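Long-range contacts in protein CsuE (Acinetobacter baumannii, PDB 6FJY), which probably forms the adhesive tip subunit of archaic chaperone-usher Csu pili, which take part in biofilm formation: residues 51-56 with 126-131; 70-75 with 104-109. One frame throughout, in Å; residues are numbered along the deposited sequence.

Interaction 1: residues 51-56 with 126-131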
# COMPACT_ATOMS: atom_id res chain seq x y z
N ARG D 51 -4.97 21.84 26.33
CA ARG D 51 -3.58 22.16 26.60
C ARG D 51 -2.73 21.01 26.11
O ARG D 51 -2.91 19.87 26.57
CB ARG D 51 -3.35 22.42 28.09
CG ARG D 51 -1.91 22.78 28.44
CD ARG D 51 -1.63 22.57 29.93
NE ARG D 51 -2.58 23.28 30.78
CZ ARG D 51 -2.62 23.19 32.11
NH1 ARG D 51 -1.77 22.42 32.78
NH2 ARG D 51 -3.54 23.88 32.78
N VAL D 52 -1.83 21.28 25.18
CA VAL D 52 -0.91 20.24 24.72
C VAL D 52 0.19 20.07 25.75
O VAL D 52 0.95 21.01 26.04
CB VAL D 52 -0.33 20.59 23.34
CG1 VAL D 52 0.48 19.42 22.82
CG2 VAL D 52 -1.45 20.94 22.40
N GLU D 53 0.28 18.88 26.34
CA GLU D 53 1.35 18.58 27.29
C GLU D 53 2.57 18.07 26.52
O GLU D 53 3.58 18.76 26.42
CB GLU D 53 0.89 17.57 28.35
CG GLU D 53 0.09 18.15 29.51
CD GLU D 53 -0.06 17.16 30.66
OE1 GLU D 53 0.15 15.95 30.43
OE2 GLU D 53 -0.36 17.58 31.79
N GLN D 54 2.46 16.87 25.96
CA GLN D 54 3.53 16.28 25.16
C GLN D 54 3.11 16.25 23.70
O GLN D 54 1.97 15.90 23.37
CB GLN D 54 3.87 14.86 25.63
CG GLN D 54 4.65 14.82 26.93
CD GLN D 54 5.32 13.49 27.18
OE1 GLN D 54 4.78 12.43 26.85
NE2 GLN D 54 6.52 13.53 27.74
N MET D 55 4.05 16.60 22.83
CA MET D 55 3.80 16.62 21.40
C MET D 55 5.13 16.41 20.69
O MET D 55 6.19 16.61 21.27
CB MET D 55 3.14 17.93 20.96
CG MET D 55 2.39 17.89 19.64
SD MET D 55 1.99 19.54 19.08
CE MET D 55 3.60 20.28 19.20
N SER D 56 5.05 16.01 19.43
CA SER D 56 6.23 15.90 18.59
C SER D 56 5.79 15.96 17.14
O SER D 56 4.91 15.20 16.73
CB SER D 56 7.01 14.61 18.86
OG SER D 56 8.27 14.62 18.19
N PRO D 126 4.60 10.96 22.60
CA PRO D 126 3.15 10.76 22.46
C PRO D 126 2.40 12.07 22.57
O PRO D 126 2.91 13.10 23.01
CB PRO D 126 2.82 9.81 23.62
CG PRO D 126 3.91 10.03 24.61
CD PRO D 126 5.14 10.34 23.82
N LEU D 127 1.15 12.02 22.12
CA LEU D 127 0.24 13.16 22.20
C LEU D 127 -0.47 13.12 23.55
O LEU D 127 -1.30 12.24 23.81
CB LEU D 127 -0.76 13.11 21.06
CG LEU D 127 -1.15 14.40 20.34
CD1 LEU D 127 -2.53 14.22 19.70
CD2 LEU D 127 -1.11 15.59 21.26
N LYS D 128 -0.15 14.09 24.41
CA LYS D 128 -0.78 14.24 25.72
C LYS D 128 -1.48 15.58 25.77
O LYS D 128 -0.84 16.63 25.61
CB LYS D 128 0.25 14.13 26.85
CG LYS D 128 0.83 12.73 27.02
CD LYS D 128 1.80 12.67 28.20
CE LYS D 128 1.10 12.95 29.52
NZ LYS D 128 2.05 13.00 30.66
N VAL D 129 -2.79 15.56 25.98
CA VAL D 129 -3.58 16.78 26.00
C VAL D 129 -4.39 16.82 27.28
O VAL D 129 -4.99 15.82 27.70
CB VAL D 129 -4.51 16.87 24.76
CG1 VAL D 129 -5.29 18.17 24.78
CG2 VAL D 129 -3.71 16.77 23.48
N LYS D 130 -4.40 17.99 27.92
CA LYS D 130 -5.28 18.27 29.03
C LYS D 130 -6.50 19.00 28.49
O LYS D 130 -6.37 20.05 27.85
CB LYS D 130 -4.58 19.11 30.10
CG LYS D 130 -5.35 19.21 31.42
CD LYS D 130 -4.49 19.86 32.52
CE LYS D 130 -3.27 19.02 32.86
NZ LYS D 130 -3.59 17.90 33.79
N TRP D 131 -7.68 18.43 28.74
CA TRP D 131 -8.95 18.96 28.27
C TRP D 131 -9.75 19.53 29.43
O TRP D 131 -9.78 18.95 30.52
CB TRP D 131 -9.77 17.86 27.59
CG TRP D 131 -9.01 17.08 26.57
CD1 TRP D 131 -8.23 15.99 26.80
CD2 TRP D 131 -8.95 17.34 25.17
NE1 TRP D 131 -7.70 15.54 25.62
CE2 TRP D 131 -8.13 16.35 24.60
CE3 TRP D 131 -9.54 18.30 24.33
CZ2 TRP D 131 -7.86 16.30 23.23
CZ3 TRP D 131 -9.27 18.24 22.98
CH2 TRP D 131 -8.43 17.26 22.44

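Interaction 2: residues 70-75 with 104-109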
# COMPACT_ATOMS: atom_id res chain seq x y z
N ALA D 70 5.86 16.15 10.57
CA ALA D 70 4.43 16.34 10.42
C ALA D 70 4.01 17.65 11.05
O ALA D 70 4.81 18.39 11.62
CB ALA D 70 3.67 15.16 11.04
N ILE D 71 2.72 17.94 10.93
CA ILE D 71 2.12 19.13 11.51
C ILE D 71 0.79 18.69 12.09
O ILE D 71 -0.06 18.16 11.36
CB ILE D 71 1.91 20.25 10.47
CG1 ILE D 71 3.24 20.69 9.87
CG2 ILE D 71 1.18 21.42 11.10
CD1 ILE D 71 3.07 21.69 8.75
N ILE D 72 0.60 18.89 13.39
CA ILE D 72 -0.63 18.48 14.03
C ILE D 72 -1.57 19.68 14.11
O ILE D 72 -1.16 20.77 14.51
CB ILE D 72 -0.37 17.88 15.42
CG1 ILE D 72 0.80 16.90 15.35
CG2 ILE D 72 -1.60 17.15 15.90
CD1 ILE D 72 0.63 15.85 14.29
N LEU D 73 -2.82 19.47 13.72
CA LEU D 73 -3.82 20.52 13.71
C LEU D 73 -5.06 20.06 14.45
O LEU D 73 -5.41 18.88 14.44
CB LEU D 73 -4.20 20.93 12.27
CG LEU D 73 -3.11 21.46 11.32
CD1 LEU D 73 -2.53 20.36 10.47
CD2 LEU D 73 -3.69 22.57 10.45
N ASP D 74 -5.73 21.02 15.10
CA ASP D 74 -6.91 20.76 15.92
C ASP D 74 -8.16 20.66 15.05
O ASP D 74 -8.10 20.68 13.82
CB ASP D 74 -7.07 21.83 16.99
CG ASP D 74 -7.18 23.24 16.40
OD1 ASP D 74 -7.32 23.36 15.17
OD2 ASP D 74 -7.13 24.22 17.18
N SER D 75 -9.32 20.60 15.70
CA SER D 75 -10.57 20.36 15.00
C SER D 75 -10.99 21.53 14.11
O SER D 75 -11.87 21.36 13.27
CB SER D 75 -11.68 20.05 16.01
OG SER D 75 -11.29 18.99 16.87
N LEU D 104 -13.56 13.71 18.84
CA LEU D 104 -13.11 15.02 18.43
C LEU D 104 -11.85 14.82 17.61
O LEU D 104 -10.88 14.23 18.12
CB LEU D 104 -12.85 15.91 19.62
CG LEU D 104 -12.60 17.36 19.23
CD1 LEU D 104 -13.83 17.94 18.53
CD2 LEU D 104 -12.26 18.16 20.45
N PRO D 105 -11.83 15.22 16.34
CA PRO D 105 -10.69 14.89 15.48
C PRO D 105 -9.61 15.96 15.49
O PRO D 105 -9.87 17.17 15.55
CB PRO D 105 -11.33 14.79 14.10
CG PRO D 105 -12.45 15.76 14.15
CD PRO D 105 -12.97 15.73 15.56
N PHE D 106 -8.37 15.49 15.45
CA PHE D 106 -7.21 16.27 15.07
C PHE D 106 -6.71 15.75 13.73
O PHE D 106 -7.14 14.70 13.25
CB PHE D 106 -6.10 16.18 16.13
CG PHE D 106 -6.30 17.08 17.33
CD1 PHE D 106 -7.51 17.72 17.56
CD2 PHE D 106 -5.26 17.29 18.22
CE1 PHE D 106 -7.67 18.55 18.66
CE2 PHE D 106 -5.42 18.12 19.32
CZ PHE D 106 -6.63 18.75 19.54
N TYR D 107 -5.75 16.47 13.15
CA TYR D 107 -5.30 16.18 11.80
C TYR D 107 -3.78 16.18 11.76
O TYR D 107 -3.14 17.03 12.38
CB TYR D 107 -5.87 17.19 10.78
CG TYR D 107 -7.39 17.22 10.75
CD1 TYR D 107 -8.11 16.37 9.91
CD2 TYR D 107 -8.11 18.08 11.58
CE1 TYR D 107 -9.50 16.39 9.89
CE2 TYR D 107 -9.50 18.10 11.57
CZ TYR D 107 -10.19 17.26 10.72
OH TYR D 107 -11.56 17.28 10.71
N ILE D 108 -3.23 15.21 11.04
CA ILE D 108 -1.81 15.18 10.72
C ILE D 108 -1.61 15.74 9.32
O ILE D 108 -2.28 15.33 8.36
CB ILE D 108 -1.24 13.76 10.83
CG1 ILE D 108 -1.40 13.22 12.25
CG2 ILE D 108 0.21 13.75 10.43
CD1 ILE D 108 -0.73 11.88 12.47
N ARG D 109 -0.67 16.67 9.21
CA ARG D 109 -0.26 17.25 7.94
C ARG D 109 1.20 16.86 7.69
O ARG D 109 2.08 17.26 8.45
CB ARG D 109 -0.42 18.77 7.95
CG ARG D 109 -0.12 19.44 6.61
CD ARG D 109 -0.36 20.95 6.66
NE ARG D 109 -1.77 21.29 6.82
CZ ARG D 109 -2.21 22.52 7.08
NH1 ARG D 109 -1.35 23.53 7.21
NH2 ARG D 109 -3.51 22.74 7.21

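Interaction 1: residues 51-56 with 126-131
The flat guanidinium of Arg51 has the aliphatic part of Lys130 over one face. CD of Lys130 lies 3.7 Å above that plane, near its rim. The two side chains run side by side and point the same way; in both, CG is anti to the backbone N (chi1 -179° and -169°). CG1 of Val129 lies over one face of the Trp131 indole, offset toward its rim. The Lys130 ammonium goes to Asp168 by a salt bridge and makes a second, long one to Glu53 OE2. The other carboxylate oxygen, Glu53 OE1, stands 3.5 Å from Lys128 NZ, so one carboxylate bridges two lysines. The amide of Gln54 lies alongside the Lys128 chain, with OE1 3.3 Å from Lys128 CD.

The backbones form an antiparallel pair of the Ig-like beta sandwich. Arg51 and Lys130 form a hydrogen-bonded pair, with Lys130 N to Arg51 O at 2.8 Å. A classic beta bulge follows: Glu53 and Gln54 both face Lys128. Glu53 N reaches Lys128 O at 2.6 Å, and Gln54 N adds a weak bond to the same oxygen. Lys128 N returns to Gln54 O at 3.0 Å in a nearly straight bond (171°). The bulge breaks the alternation, so Gln54 shares the Arg51, Lys128 and Lys130 side with Glu53.

Val52, Val129 and Leu127 form the buried side. Leu127 CD2 touches Val52 CG1 at 4.4 Å, and Phe29 and Leu173 also pack on Leu127. Strand 119-136 thus lies between strands 47-54 and 167-184; Leu127, Val129 and Trp131 bond the latter through their backbones.

Interaction 2: residues 70-75 with 104-109
Strand 71-73 runs antiparallel to strand 104-109, the axes 4.6 Å apart at 159°, with Leu73-Tyr107 hydrogen-bonded both ways, Ile71-Arg109 bonded well from Arg109 N but weakly from Ile71 N, and Ile72-Ile108 as the non-hydrogen-bonded pair between them.

Beyond the strand end, Ser75 adds a side-chain bond. Its OG gives a hydrogen bond to Pro105 O at 2.7 Å. The same OG sits against Leu104, 3.2 Å from CG. Phe106 lies over Asp74: CA of Asp74 is 3.8 Å from the ring centroid and 26° off its normal, a CH-pi contact. Asp74 turns its carboxylate elsewhere, with OD1 bonded to Glu78 N and OD2 to Tyr50 OH. The Tyr107 ring meets the Asp74 carbonyl at its edge, CD2 to Asp74 O being 3.4 Å in the ring plane.

On the face of Ile71, Leu73, Tyr107 and Arg109, the arginine crosses Leu73. Its CG stands anti to the backbone N (chi1 -175°) and the chain bends at chi3, which carries the guanidinium over the leucine methyls. CD1 of Leu73 lies 3.7 Å above the guanidinium plane, near the rim. On the other face Ile72 and Ile108 lie side by side, CD1 of Ile72 being 3.9 Å from CG1 of Ile108. Ala70 CB touches Ile108 CG2 at 3.8 Å.

The pair belongs to the Ig-like beta sandwich. Ile72 and Ile108 also pack on Leu173 of strand 167-184. Strand 103-110 continues the pairing to strand 24-31 on its other edge, through Phe106-Phe29 and Leu104-Ser31 backbone bonds. The Phe106 ring also meets Tyr50 of strand 47-54.

In the fold
After several earlier strands, among them 24-31, the chain reaches strand 47-54, where interaction 1 begins. It next reaches residues 70-75. Interaction 2 closes the inner loop when strand 103-110 returns beside them. Strand 119-136 follows directly and closes the larger loop of interaction 1, so the second contact is nested within the first and the two do not cross. Their centres are about 12 Å apart. They meet through Trp131, whose CH2 is 3.7 Å from Phe106 CZ and whose CZ3 is 3.9 Å from Leu104 CD2. Leu173 of strand 167-184 packs on residues of both. This is consistent with both strand pairs lining one core of the Ig-like beta sandwich.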